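Capsule biosynthesis protein CapD proenzyme (Bacillus anthracis, PDB 3G9K) cleaves the poly-gamma-D-glutamate capsule of the anthrax bacillus and links the fragments through amide bonds to meso-diaminopimelic acid in the peptidoglycan. Local coordinates at residues A[27-32]-A[56-61]; A[72-77]-A[221-226]; A[150-155]-A[159-164]. All coordinates share one frame; numbering follows the deposited sequence.

Interaction 1: residues A[27-32]-A[56-61]; sequences HPLAVE and GVVELH
V58 sets one of its two methyls squarely on the imidazole of H27. Its CG2 lies 3.7 Å from the centroid of the H27 ring and only 10° off the ring normal, a CH-pi contact over the middle of the face. The torsion of V58 explains the choice of methyl: at chi1 -56° CG1 stands anti to the carbonyl carbon, while CG2 takes the place between backbone N and carbonyl carbon and points at the ring. V58 CG1 goes instead to L29, meeting its CD1 at 4.1 Å.

The imidazole is not loose under this methyl. H27 has CG anti to its backbone N (chi1 -164°), and this swings the ring back over the first turn of helix 28-39, where H27 ND1 accepts from L29 N at 3.0 Å with the donor nearly in the ring plane. H27 is thus the side-chain N-cap of that helix, and V58 the last residue of helix 44-58, so the start of one helix packs on the end of the next in the larger fragment of this Ntn-type gamma-glutamyltransferase.

Beyond V58 the chain leaves helical geometry at E59, whose OE2 bonds to S26 OG and whose OE1 bonds to T2 OG1 of the partner CapD chain. Y130 and F135 both pack on L29 and V58.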
ATOM      1  N   HIS A  27      11.241  -0.392  -2.500  1.00 17.05           N
ATOM      2  CA  HIS A  27      12.656  -0.461  -2.081  1.00 16.88           C
ATOM      3  C   HIS A  27      13.385  -1.523  -2.911  1.00 18.05           C
ATOM      4  O   HIS A  27      12.917  -2.627  -2.996  1.00 17.06           O
ATOM      5  CB  HIS A  27      12.804  -0.757  -0.586  1.00 17.77           C
ATOM      6  CG  HIS A  27      14.176  -0.453  -0.046  1.00 17.02           C
ATOM      7  ND1 HIS A  27      15.260  -1.254  -0.301  1.00 19.70           N
ATOM      8  CD2 HIS A  27      14.630   0.549   0.751  1.00 18.58           C
ATOM      9  CE1 HIS A  27      16.333  -0.749   0.294  1.00 20.88           C
ATOM     10  NE2 HIS A  27      15.978   0.347   0.939  1.00 21.68           N
ATOM     11  N   PRO A  28      14.548  -1.184  -3.503  1.00 19.44           N
ATOM     12  CA  PRO A  28      15.311  -2.155  -4.313  1.00 19.14           C
ATOM     13  C   PRO A  28      15.727  -3.450  -3.600  1.00 18.82           C
ATOM     14  O   PRO A  28      15.922  -4.442  -4.268  1.00 18.55           O
ATOM     15  CB  PRO A  28      16.556  -1.354  -4.749  1.00 20.00           C
ATOM     16  CG  PRO A  28      16.668  -0.282  -3.775  1.00 21.61           C
ATOM     17  CD  PRO A  28      15.224   0.115  -3.484  1.00 20.24           C
ATOM     18  N   LEU A  29      15.873  -3.449  -2.274  1.00 19.37           N
ATOM     19  CA  LEU A  29      16.213  -4.680  -1.556  1.00 19.25           C
ATOM     20  C   LEU A  29      15.005  -5.625  -1.455  1.00 18.96           C
ATOM     21  O   LEU A  29      15.163  -6.829  -1.444  1.00 17.98           O
ATOM     22  CB  LEU A  29      16.810  -4.385  -0.167  1.00 18.95           C
ATOM     23  CG  LEU A  29      18.182  -3.694  -0.136  1.00 21.36           C
ATOM     24  CD1 LEU A  29      18.727  -3.506   1.327  1.00 21.63           C
ATOM     25  CD2 LEU A  29      19.172  -4.487  -1.003  1.00 25.16           C
ATOM     26  N   ALA A  30      13.805  -5.050  -1.360  1.00 18.29           N
ATOM     27  CA  ALA A  30      12.558  -5.811  -1.396  1.00 18.77           C
ATOM     28  C   ALA A  30      12.382  -6.429  -2.760  1.00 18.44           C
ATOM     29  O   ALA A  30      11.998  -7.606  -2.854  1.00 17.48           O
ATOM     30  CB  ALA A  30      11.342  -4.926  -1.036  1.00 18.15           C
ATOM     31  N   VAL A  31      12.643  -5.640  -3.808  1.00 18.14           N
ATOM     32  CA  VAL A  31      12.610  -6.186  -5.176  1.00 18.05           C
ATOM     33  C   VAL A  31      13.589  -7.358  -5.262  1.00 17.92           C
ATOM     34  O   VAL A  31      13.234  -8.438  -5.667  1.00 17.33           O
ATOM     35  CB  VAL A  31      12.923  -5.147  -6.265  1.00 18.30           C
ATOM     36  CG1 VAL A  31      12.910  -5.801  -7.714  1.00 17.41           C
ATOM     37  CG2 VAL A  31      11.957  -3.931  -6.194  1.00 16.37           C
ATOM     38  N   GLU A  32      14.828  -7.137  -4.852  1.00 18.41           N
ATOM     39  CA  GLU A  32      15.843  -8.187  -4.902  1.00 19.80           C
ATOM     40  C   GLU A  32      15.504  -9.486  -4.164  1.00 19.44           C
ATOM     41  O   GLU A  32      15.671 -10.590  -4.706  1.00 19.84           O
ATOM     42  CB  GLU A  32      17.145  -7.610  -4.391  1.00 19.97           C
ATOM     43  CG  GLU A  32      18.287  -8.587  -4.471  1.00 23.73           C
ATOM     44  CD  GLU A  32      19.551  -8.043  -3.884  1.00 24.44           C
ATOM     45  OE1 GLU A  32      19.712  -6.813  -3.816  1.00 30.66           O
ATOM     46  OE2 GLU A  32      20.404  -8.872  -3.497  1.00 33.01           O
ATOM     47  N   GLY A  56       9.467  -4.044   6.085  1.00 14.03           N
ATOM     48  CA  GLY A  56       9.363  -3.652   7.510  1.00 14.66           C
ATOM     49  C   GLY A  56      10.711  -3.333   8.109  1.00 16.36           C
ATOM     50  O   GLY A  56      10.852  -2.563   9.087  1.00 18.35           O
ATOM     51  N   VAL A  57      11.747  -3.928   7.539  1.00 15.87           N
ATOM     52  CA  VAL A  57      13.109  -3.658   8.039  1.00 14.84           C
ATOM     53  C   VAL A  57      13.781  -2.478   7.331  1.00 16.50           C
ATOM     54  O   VAL A  57      14.331  -1.577   7.964  1.00 18.10           O
ATOM     55  CB  VAL A  57      13.990  -4.928   7.918  1.00 15.82           C
ATOM     56  CG1 VAL A  57      15.429  -4.587   8.231  1.00 13.90           C
ATOM     57  CG2 VAL A  57      13.480  -6.028   8.853  1.00 16.38           C
ATOM     58  N   VAL A  58      13.758  -2.480   6.009  1.00 16.45           N
ATOM     59  CA  VAL A  58      14.541  -1.517   5.239  1.00 17.06           C
ATOM     60  C   VAL A  58      13.738  -0.274   4.852  1.00 16.73           C
ATOM     61  O   VAL A  58      14.319   0.758   4.455  1.00 18.27           O
ATOM     62  CB  VAL A  58      15.166  -2.186   3.957  1.00 17.83           C
ATOM     63  CG1 VAL A  58      16.013  -3.422   4.343  1.00 15.57           C
ATOM     64  CG2 VAL A  58      14.065  -2.578   2.937  1.00 16.09           C
ATOM     65  N   GLU A  59      12.415  -0.380   4.886  1.00 17.61           N
ATOM     66  CA  GLU A  59      11.550   0.746   4.590  1.00 17.51           C
ATOM     67  C   GLU A  59      10.648   1.014   5.804  1.00 17.12           C
ATOM     68  O   GLU A  59       9.454   1.188   5.677  1.00 16.05           O
ATOM     69  CB  GLU A  59      10.705   0.473   3.353  1.00 17.96           C
ATOM     70  CG  GLU A  59      10.181   1.742   2.786  1.00 17.92           C
ATOM     71  CD  GLU A  59       9.174   1.519   1.673  1.00 20.69           C
ATOM     72  OE1 GLU A  59       8.298   0.640   1.829  1.00 18.15           O
ATOM     73  OE2 GLU A  59       9.274   2.230   0.655  1.00 25.73           O
ATOM     74  N   LEU A  60      11.286   1.023   6.965  1.00 18.54           N
ATOM     75  CA  LEU A  60      10.652   0.964   8.287  1.00 19.12           C
ATOM     76  C   LEU A  60       9.730   2.115   8.644  1.00 19.65           C
ATOM     77  O   LEU A  60       8.812   1.955   9.479  1.00 19.90           O
ATOM     78  CB  LEU A  60      11.758   0.814   9.335  1.00 19.75           C
ATOM     79  CG  LEU A  60      12.729   1.997   9.450  1.00 18.96           C
ATOM     80  CD1 LEU A  60      12.358   2.788  10.760  1.00 20.58           C
ATOM     81  CD2 LEU A  60      14.190   1.578   9.454  1.00 19.05           C
ATOM     82  N   HIS A  61       9.923   3.241   7.970  1.00 18.76           N
ATOM     83  CA  HIS A  61       9.042   4.407   8.146  1.00 17.92           C
ATOM     84  C   HIS A  61       7.669   4.134   7.632  1.00 16.65           C
ATOM     85  O   HIS A  61       6.716   4.721   8.120  1.00 16.61           O
ATOM     86  CB  HIS A  61       9.588   5.656   7.445  1.00 18.55           C
ATOM     87  CG  HIS A  61      10.003   5.451   6.021  1.00 18.49           C
ATOM     88  ND1 HIS A  61      11.189   4.829   5.675  1.00 21.52           N
ATOM     89  CD2 HIS A  61       9.390   5.768   4.865  1.00 21.26           C
ATOM     90  CE1 HIS A  61      11.292   4.798   4.361  1.00 20.30           C
ATOM     91  NE2 HIS A  61      10.223   5.381   3.844  1.00 20.60           N
TER

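Interaction 2: residues A[72-77]-A[221-226]; sequences LIISKD and RKPVKG
L72 and P223 meet through one methyl and two ring carbons: CD1 of L72 sits 3.5 Å from CG of P223 and 3.6 Å from CB of the same proline. The two side chains cross at a slant, with the leucine branch laid against the CB-CG bond of the pyrrolidine ring. The bond from CA to CB in L72 does not aim at the proline. What brings the methyl across is the conformation further out: a chi1 of -170° stretches the side chain away from the backbone N, and chi2 at 62° turns CD1 to the proline. P223, by contrast, has its CA–CB bond turned toward 72-77.

I74 approaches the same proline from two residues further along its strand. Its CD1 stops 4.4 Å from CG of P223, a lighter touch than that of the leucine, so CG of the proline is approached by two methyls.

No backbone bond joins the segments, because strand 79-83 runs between 68-74 and 219-228 in an antiparallel sheet of four strands, part of the Ntn-hydrolase domain of this gamma-glutamyltransferase relative, and this contact reaches across the intervening strand. L72 also packs on F81 of it, and both I74 and P223 on E79. The proline lies where strand 219-228 is interrupted; R221 still pairs with F81 before it, whereas V224 pairs with T235 after it. On its other side, strand 68-74 pairs antiparallel with a strand of the partner CapD chain, continuing the sheet over the interface between the two chains.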
ATOM      1  N   LEU A  72      -4.306  -8.873  -1.562  1.00 19.92           N
ATOM      2  CA  LEU A  72      -5.166  -9.447  -2.575  1.00 20.73           C
ATOM      3  C   LEU A  72      -4.361 -10.520  -3.263  1.00 21.09           C
ATOM      4  O   LEU A  72      -3.181 -10.293  -3.615  1.00 21.34           O
ATOM      5  CB  LEU A  72      -5.621  -8.328  -3.543  1.00 21.45           C
ATOM      6  CG  LEU A  72      -6.701  -8.568  -4.581  1.00 21.64           C
ATOM      7  CD1 LEU A  72      -7.998  -8.927  -3.901  1.00 21.97           C
ATOM      8  CD2 LEU A  72      -6.844  -7.304  -5.490  1.00 21.07           C
ATOM      9  N   ILE A  73      -4.951 -11.713  -3.401  1.00 21.12           N
ATOM     10  CA  ILE A  73      -4.289 -12.852  -4.049  1.00 21.41           C
ATOM     11  C   ILE A  73      -5.254 -13.374  -5.131  1.00 22.66           C
ATOM     12  O   ILE A  73      -6.350 -13.900  -4.819  1.00 22.37           O
ATOM     13  CB  ILE A  73      -3.915 -13.997  -3.085  1.00 21.44           C
ATOM     14  CG1 ILE A  73      -3.067 -13.521  -1.880  1.00 21.82           C
ATOM     15  CG2 ILE A  73      -3.107 -15.051  -3.834  1.00 21.44           C
ATOM     16  CD1 ILE A  73      -2.950 -14.537  -0.721  1.00 22.75           C
ATOM     17  N   ILE A  74      -4.842 -13.229  -6.388  1.00 23.46           N
ATOM     18  CA  ILE A  74      -5.634 -13.695  -7.533  1.00 25.55           C
ATOM     19  C   ILE A  74      -4.829 -14.716  -8.338  1.00 27.45           C
ATOM     20  O   ILE A  74      -3.825 -14.386  -8.975  1.00 27.02           O
ATOM     21  CB  ILE A  74      -6.091 -12.513  -8.451  1.00 25.46           C
ATOM     22  CG1 ILE A  74      -6.693 -11.340  -7.648  1.00 23.87           C
ATOM     23  CG2 ILE A  74      -7.072 -13.016  -9.559  1.00 23.70           C
ATOM     24  CD1 ILE A  74      -8.053 -11.546  -6.951  1.00 23.51           C
ATOM     25  N   SER A  75      -5.253 -15.981  -8.249  1.00 29.54           N
ATOM     26  CA  SER A  75      -4.605 -17.072  -8.966  1.00 31.40           C
ATOM     27  C   SER A  75      -5.509 -17.430 -10.121  1.00 34.16           C
ATOM     28  O   SER A  75      -6.597 -16.868 -10.250  1.00 34.39           O
ATOM     29  CB  SER A  75      -4.403 -18.291  -8.062  1.00 32.17           C
ATOM     30  OG  SER A  75      -5.651 -18.810  -7.644  1.00 33.06           O
ATOM     31  N   LYS A  76      -5.058 -18.364 -10.946  1.00 36.62           N
ATOM     32  CA  LYS A  76      -5.899 -18.920 -12.022  1.00 39.08           C
ATOM     33  C   LYS A  76      -7.263 -19.395 -11.536  1.00 39.27           C
ATOM     34  O   LYS A  76      -8.242 -19.264 -12.249  1.00 40.34           O
ATOM     35  CB  LYS A  76      -5.159 -20.056 -12.761  1.00 39.12           C
ATOM     36  CG  LYS A  76      -4.516 -19.575 -14.046  1.00 40.74           C
ATOM     37  CD  LYS A  76      -3.160 -20.229 -14.364  1.00 41.15           C
ATOM     38  CE  LYS A  76      -2.491 -19.436 -15.496  1.00 42.57           C
ATOM     39  NZ  LYS A  76      -1.152 -19.969 -15.937  1.00 44.09           N
ATOM     40  N   ASP A  77      -7.329 -19.913 -10.313  1.00 40.20           N
ATOM     41  CA  ASP A  77      -8.518 -20.619  -9.820  1.00 40.05           C
ATOM     42  C   ASP A  77      -9.226 -19.989  -8.605  1.00 39.87           C
ATOM     43  O   ASP A  77     -10.356 -20.361  -8.272  1.00 40.35           O
ATOM     44  CB  ASP A  77      -8.105 -22.049  -9.456  1.00 41.19           C
ATOM     45  CG  ASP A  77      -7.516 -22.816 -10.644  1.00 43.46           C
ATOM     46  OD1 ASP A  77      -8.262 -23.117 -11.609  1.00 47.23           O
ATOM     47  OD2 ASP A  77      -6.304 -23.122 -10.605  1.00 47.51           O
ATOM     48  N   ARG A 221     -11.693 -12.187   3.428  1.00 28.23           N
ATOM     49  CA  ARG A 221     -12.817 -11.492   2.810  1.00 28.48           C
ATOM     50  C   ARG A 221     -12.800 -11.818   1.328  1.00 28.78           C
ATOM     51  O   ARG A 221     -11.772 -12.229   0.790  1.00 28.26           O
ATOM     52  CB  ARG A 221     -12.735  -9.985   3.029  1.00 28.92           C
ATOM     53  CG  ARG A 221     -12.583  -9.539   4.474  1.00 28.82           C
ATOM     54  CD  ARG A 221     -12.776  -8.021   4.595  1.00 30.88           C
ATOM     55  NE  ARG A 221     -12.371  -7.482   5.898  1.00 30.22           N
ATOM     56  CZ  ARG A 221     -13.088  -7.540   7.013  1.00 34.10           C
ATOM     57  NH1 ARG A 221     -14.308  -8.093   7.016  1.00 35.68           N
ATOM     58  NH2 ARG A 221     -12.597  -7.031   8.147  1.00 35.21           N
ATOM     59  N   LYS A 222     -13.965 -11.707   0.700  1.00 29.49           N
ATOM     60  CA  LYS A 222     -14.079 -11.864  -0.749  1.00 30.38           C
ATOM     61  C   LYS A 222     -13.640 -10.563  -1.430  1.00 28.50           C
ATOM     62  O   LYS A 222     -14.068  -9.501  -1.038  1.00 28.59           O
ATOM     63  CB  LYS A 222     -15.529 -12.177  -1.153  1.00 31.57           C
ATOM     64  CG  LYS A 222     -15.770 -13.652  -1.482  1.00 36.75           C
ATOM     65  CD  LYS A 222     -14.936 -14.120  -2.711  1.00 40.18           C
ATOM     66  CE  LYS A 222     -14.072 -15.350  -2.352  1.00 42.04           C
ATOM     67  NZ  LYS A 222     -13.332 -15.876  -3.536  1.00 43.50           N
ATOM     68  N   PRO A 223     -12.773 -10.640  -2.426  1.00 27.67           N
ATOM     69  CA  PRO A 223     -12.517  -9.371  -3.142  1.00 27.53           C
ATOM     70  C   PRO A 223     -13.779  -8.755  -3.765  1.00 27.42           C
ATOM     71  O   PRO A 223     -14.693  -9.483  -4.144  1.00 27.36           O
ATOM     72  CB  PRO A 223     -11.523  -9.782  -4.211  1.00 27.77           C
ATOM     73  CG  PRO A 223     -10.835 -11.009  -3.640  1.00 28.18           C
ATOM     74  CD  PRO A 223     -11.947 -11.742  -2.949  1.00 27.63           C
ATOM     75  N   VAL A 224     -13.835  -7.427  -3.834  1.00 26.51           N
ATOM     76  CA  VAL A 224     -14.856  -6.732  -4.629  1.00 26.95           C
ATOM     77  C   VAL A 224     -14.534  -7.080  -6.079  1.00 26.74           C
ATOM     78  O   VAL A 224     -13.367  -7.050  -6.489  1.00 24.42           O
ATOM     79  CB  VAL A 224     -14.829  -5.189  -4.476  1.00 26.67           C
ATOM     80  CG1 VAL A 224     -16.050  -4.551  -5.188  1.00 28.51           C
ATOM     81  CG2 VAL A 224     -14.818  -4.762  -3.043  1.00 27.36           C
ATOM     82  N   LYS A 225     -15.564  -7.419  -6.852  1.00 27.38           N
ATOM     83  CA  LYS A 225     -15.404  -7.773  -8.267  1.00 27.94           C
ATOM     84  C   LYS A 225     -16.397  -6.986  -9.117  1.00 28.24           C
ATOM     85  O   LYS A 225     -17.598  -6.971  -8.848  1.00 28.83           O
ATOM     86  CB  LYS A 225     -15.526  -9.286  -8.517  1.00 28.79           C
ATOM     87  CG  LYS A 225     -15.106  -9.740  -9.946  1.00 29.45           C
ATOM     88  CD  LYS A 225     -16.240  -9.668 -10.977  1.00 30.39           C
ATOM     89  CE  LYS A 225     -15.716  -9.970 -12.385  1.00 31.41           C
ATOM     90  NZ  LYS A 225     -16.641  -9.535 -13.489  1.00 33.77           N
ATOM     91  N   GLY A 226     -15.851  -6.298 -10.118  1.00 27.20           N
ATOM     92  CA  GLY A 226     -16.609  -5.524 -11.072  1.00 27.19           C
ATOM     93  C   GLY A 226     -15.943  -5.656 -12.432  1.00 26.59           C
ATOM     94  O   GLY A 226     -15.147  -6.570 -12.683  1.00 26.86           O
TER

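Interaction 3: residues A[150-155]-A[159-164]; sequences PRIYSD and IFYPNG
Y153 tilts the CD1–CE1 side of its ring over a face of Y161, and this is where the contact is tight. CD1 of Y153 comes within 3.3 Å of CD1 of Y161, and CE1 of Y153 reaches 3.4 Å from CB of Y161. The two side chains slide past each other in opposite directions, with centroids 4.7 Å apart and planes inclined at 54°, an oblique pair. A chi1 of 179° extends the Y153 ring away from its backbone N, which carries it out of the end of helix 139-152 and across its partner. At the far end of Y161, I152 crosses at about a right angle and brings CD1 to 3.5 Å from OH of Y161. The hydroxyl of this buried tyrosine is satisfied, since it bonds to L145 O, about two turns before I152 in helix 139-152.

The other end of the contact is looser and wetter. OH of Y153 lies 3.7 Å from CA of G164 and is 2.6 Å from a water in the plane of its ring; the same water donates to Y161 O at 2.7 Å. Y161 O also accepts from G164 N at 3.0 Å, so one carbonyl ties the turn and the water bridge together. Y153 as a residue is exposed, whereas Y161 is buried.

The contact closes the loop that follows helix 139-152. Y161 packs back on K149 of that helix, and the adjoining F160 rests on L145 and on L173 of strand 172-173.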
ATOM      1  N   PRO A 150      10.926  16.143  15.024  1.00 23.74           N
ATOM      2  CA  PRO A 150      10.107  16.873  16.025  1.00 24.03           C
ATOM      3  C   PRO A 150       9.006  16.074  16.725  1.00 23.65           C
ATOM      4  O   PRO A 150       8.722  16.293  17.928  1.00 23.64           O
ATOM      5  CB  PRO A 150       9.476  17.997  15.181  1.00 24.10           C
ATOM      6  CG  PRO A 150      10.563  18.304  14.148  1.00 24.70           C
ATOM      7  CD  PRO A 150      10.971  16.889  13.747  1.00 24.13           C
ATOM      8  N   ARG A 151       8.350  15.196  15.974  1.00 23.18           N
ATOM      9  CA  ARG A 151       7.302  14.365  16.508  1.00 22.65           C
ATOM     10  C   ARG A 151       7.837  13.123  17.276  1.00 23.19           C
ATOM     11  O   ARG A 151       7.210  12.710  18.250  1.00 23.79           O
ATOM     12  CB  ARG A 151       6.376  13.937  15.382  1.00 23.15           C
ATOM     13  CG  ARG A 151       5.081  13.340  15.815  1.00 23.04           C
ATOM     14  CD  ARG A 151       4.129  13.204  14.641  1.00 22.72           C
ATOM     15  NE  ARG A 151       4.787  12.579  13.490  1.00 23.51           N
ATOM     16  CZ  ARG A 151       4.906  11.258  13.313  1.00 24.08           C
ATOM     17  NH1 ARG A 151       4.375  10.410  14.172  1.00 22.02           N
ATOM     18  NH2 ARG A 151       5.538  10.795  12.242  1.00 23.37           N
ATOM     19  N   ILE A 152       8.996  12.560  16.903  1.00 21.95           N
ATOM     20  CA  ILE A 152       9.330  11.196  17.390  1.00 21.67           C
ATOM     21  C   ILE A 152      10.620  11.049  18.154  1.00 22.18           C
ATOM     22  O   ILE A 152      10.793  10.061  18.851  1.00 21.39           O
ATOM     23  CB  ILE A 152       9.354  10.163  16.218  1.00 20.99           C
ATOM     24  CG1 ILE A 152      10.608  10.262  15.349  1.00 21.05           C
ATOM     25  CG2 ILE A 152       8.132  10.350  15.355  1.00 19.97           C
ATOM     26  CD1 ILE A 152      10.662   9.172  14.268  1.00 21.88           C
ATOM     27  N   TYR A 153      11.507  12.016  18.020  1.00 22.16           N
ATOM     28  CA  TYR A 153      12.858  11.818  18.481  1.00 23.31           C
ATOM     29  C   TYR A 153      12.881  11.804  20.006  1.00 25.52           C
ATOM     30  O   TYR A 153      12.439  12.748  20.646  1.00 26.04           O
ATOM     31  CB  TYR A 153      13.778  12.888  17.937  1.00 24.35           C
ATOM     32  CG  TYR A 153      15.206  12.736  18.425  1.00 22.77           C
ATOM     33  CD1 TYR A 153      15.868  11.541  18.294  1.00 24.53           C
ATOM     34  CD2 TYR A 153      15.864  13.777  19.047  1.00 25.17           C
ATOM     35  CE1 TYR A 153      17.168  11.393  18.741  1.00 25.55           C
ATOM     36  CE2 TYR A 153      17.158  13.641  19.507  1.00 24.56           C
ATOM     37  CZ  TYR A 153      17.811  12.457  19.351  1.00 26.02           C
ATOM     38  OH  TYR A 153      19.122  12.328  19.807  1.00 26.71           O
ATOM     39  N   SER A 154      13.377  10.713  20.561  1.00 26.50           N
ATOM     40  CA  SER A 154      13.295  10.440  21.985  1.00 27.19           C
ATOM     41  C   SER A 154      14.594   9.779  22.305  1.00 27.94           C
ATOM     42  O   SER A 154      15.413   9.548  21.398  1.00 28.24           O
ATOM     43  CB  SER A 154      12.093   9.509  22.314  1.00 28.61           C
ATOM     44  OG  SER A 154      12.238   8.179  21.789  1.00 28.39           O
ATOM     45  N   ASP A 155      14.793   9.424  23.568  1.00 27.90           N
ATOM     46  CA  ASP A 155      16.056   8.804  23.955  1.00 28.57           C
ATOM     47  C   ASP A 155      16.121   7.333  23.529  1.00 28.31           C
ATOM     48  O   ASP A 155      17.165   6.716  23.657  1.00 29.03           O
ATOM     49  CB  ASP A 155      16.332   8.958  25.471  1.00 29.11           C
ATOM     50  CG  ASP A 155      15.259   8.333  26.355  1.00 30.20           C
ATOM     51  OD1 ASP A 155      14.268   7.750  25.848  1.00 31.76           O
ATOM     52  OD2 ASP A 155      15.390   8.453  27.592  1.00 33.45           O
ATOM     53  N   ILE A 159      19.817   4.782  17.425  1.00 24.63           N
ATOM     54  CA  ILE A 159      20.313   4.180  16.147  1.00 23.48           C
ATOM     55  C   ILE A 159      19.885   4.886  14.855  1.00 23.76           C
ATOM     56  O   ILE A 159      20.583   4.779  13.826  1.00 22.96           O
ATOM     57  CB  ILE A 159      19.990   2.683  15.985  1.00 23.13           C
ATOM     58  CG1 ILE A 159      18.488   2.437  15.739  1.00 20.85           C
ATOM     59  CG2 ILE A 159      20.422   1.897  17.161  1.00 23.96           C
ATOM     60  CD1 ILE A 159      18.179   0.956  15.607  1.00 20.57           C
ATOM     61  N   PHE A 160      18.736   5.566  14.898  1.00 22.97           N
ATOM     62  CA  PHE A 160      18.210   6.317  13.764  1.00 24.12           C
ATOM     63  C   PHE A 160      18.691   7.755  13.718  1.00 24.74           C
ATOM     64  O   PHE A 160      18.569   8.408  12.679  1.00 25.62           O
ATOM     65  CB  PHE A 160      16.685   6.344  13.825  1.00 23.43           C
ATOM     66  CG  PHE A 160      16.074   4.983  13.882  1.00 22.61           C
ATOM     67  CD1 PHE A 160      16.078   4.159  12.757  1.00 23.15           C
ATOM     68  CD2 PHE A 160      15.500   4.516  15.053  1.00 22.60           C
ATOM     69  CE1 PHE A 160      15.505   2.900  12.808  1.00 20.43           C
ATOM     70  CE2 PHE A 160      14.927   3.259  15.113  1.00 21.50           C
ATOM     71  CZ  PHE A 160      14.895   2.459  13.968  1.00 21.25           C
ATOM     72  N   TYR A 161      19.179   8.252  14.861  1.00 25.87           N
ATOM     73  CA  TYR A 161      19.676   9.627  14.990  1.00 26.53           C
ATOM     74  C   TYR A 161      21.039   9.638  15.651  1.00 28.17           C
ATOM     75  O   TYR A 161      21.180  10.177  16.720  1.00 30.12           O
ATOM     76  CB  TYR A 161      18.722  10.489  15.797  1.00 25.30           C
ATOM     77  CG  TYR A 161      17.358  10.673  15.183  1.00 23.43           C
ATOM     78  CD1 TYR A 161      16.321   9.787  15.488  1.00 24.91           C
ATOM     79  CD2 TYR A 161      17.101  11.700  14.279  1.00 23.73           C
ATOM     80  CE1 TYR A 161      15.066   9.945  14.949  1.00 23.37           C
ATOM     81  CE2 TYR A 161      15.818  11.873  13.712  1.00 22.77           C
ATOM     82  CZ  TYR A 161      14.811  10.978  14.046  1.00 22.20           C
ATOM     83  OH  TYR A 161      13.529  11.108  13.518  1.00 20.24           O
ATOM     84  N   PRO A 162      22.047   9.062  14.993  1.00 30.05           N
ATOM     85  CA  PRO A 162      23.424   9.027  15.491  1.00 31.56           C
ATOM     86  C   PRO A 162      23.999  10.434  15.701  1.00 32.97           C
ATOM     87  O   PRO A 162      23.931  11.279  14.804  1.00 33.17           O
ATOM     88  CB  PRO A 162      24.173   8.321  14.357  1.00 31.79           C
ATOM     89  CG  PRO A 162      23.159   7.567  13.661  1.00 31.46           C
ATOM     90  CD  PRO A 162      21.962   8.428  13.671  1.00 29.88           C
ATOM     91  N   ASN A 163      24.550  10.671  16.885  1.00 34.51           N
ATOM     92  CA  ASN A 163      25.022  11.998  17.282  1.00 35.23           C
ATOM     93  C   ASN A 163      23.942  13.076  17.162  1.00 35.99           C
ATOM     94  O   ASN A 163      24.247  14.238  16.917  1.00 36.83           O
ATOM     95  CB  ASN A 163      26.279  12.379  16.484  1.00 36.14           C
ATOM     96  CG  ASN A 163      27.496  11.555  16.879  1.00 37.75           C
ATOM     97  OD1 ASN A 163      27.934  11.583  18.034  1.00 43.77           O
ATOM     98  ND2 ASN A 163      28.057  10.832  15.922  1.00 39.68           N
ATOM     99  N   GLY A 164      22.678  12.677  17.317  1.00 35.68           N
ATOM    100  CA  GLY A 164      21.557  13.605  17.372  1.00 35.22           C
ATOM    101  C   GLY A 164      20.911  13.982  16.061  1.00 34.79           C
ATOM    102  O   GLY A 164      19.859  14.628  16.062  1.00 35.51           O
TER
HETATM  103  O   HOH W   1      20.508  10.154  19.315  1.00 37.81           O

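In the fold
Interactions 1 and 3 are in direct touch: CD1 of L60, just past helix 44-58, packs at 3.8 Å from CE1 of F160, although the centres of the two contacts are about 21 Å apart. Both lie among the helices of the first half of the chain. Interaction 2 lies on the opposite side of the chain's centre from both, in the sheet, with its centre about 26 Å from that of interaction 1 and about 42 Å from that of interaction 3. Helix 44-58 and strand 68-74 follow each other in sequence, which links interactions 1 and 2 along the chain. All three contacts have neighbours on the partner CapD chain, with which this chain makes up the two-chain enzyme; F34 of that chain meets both L60 and F160.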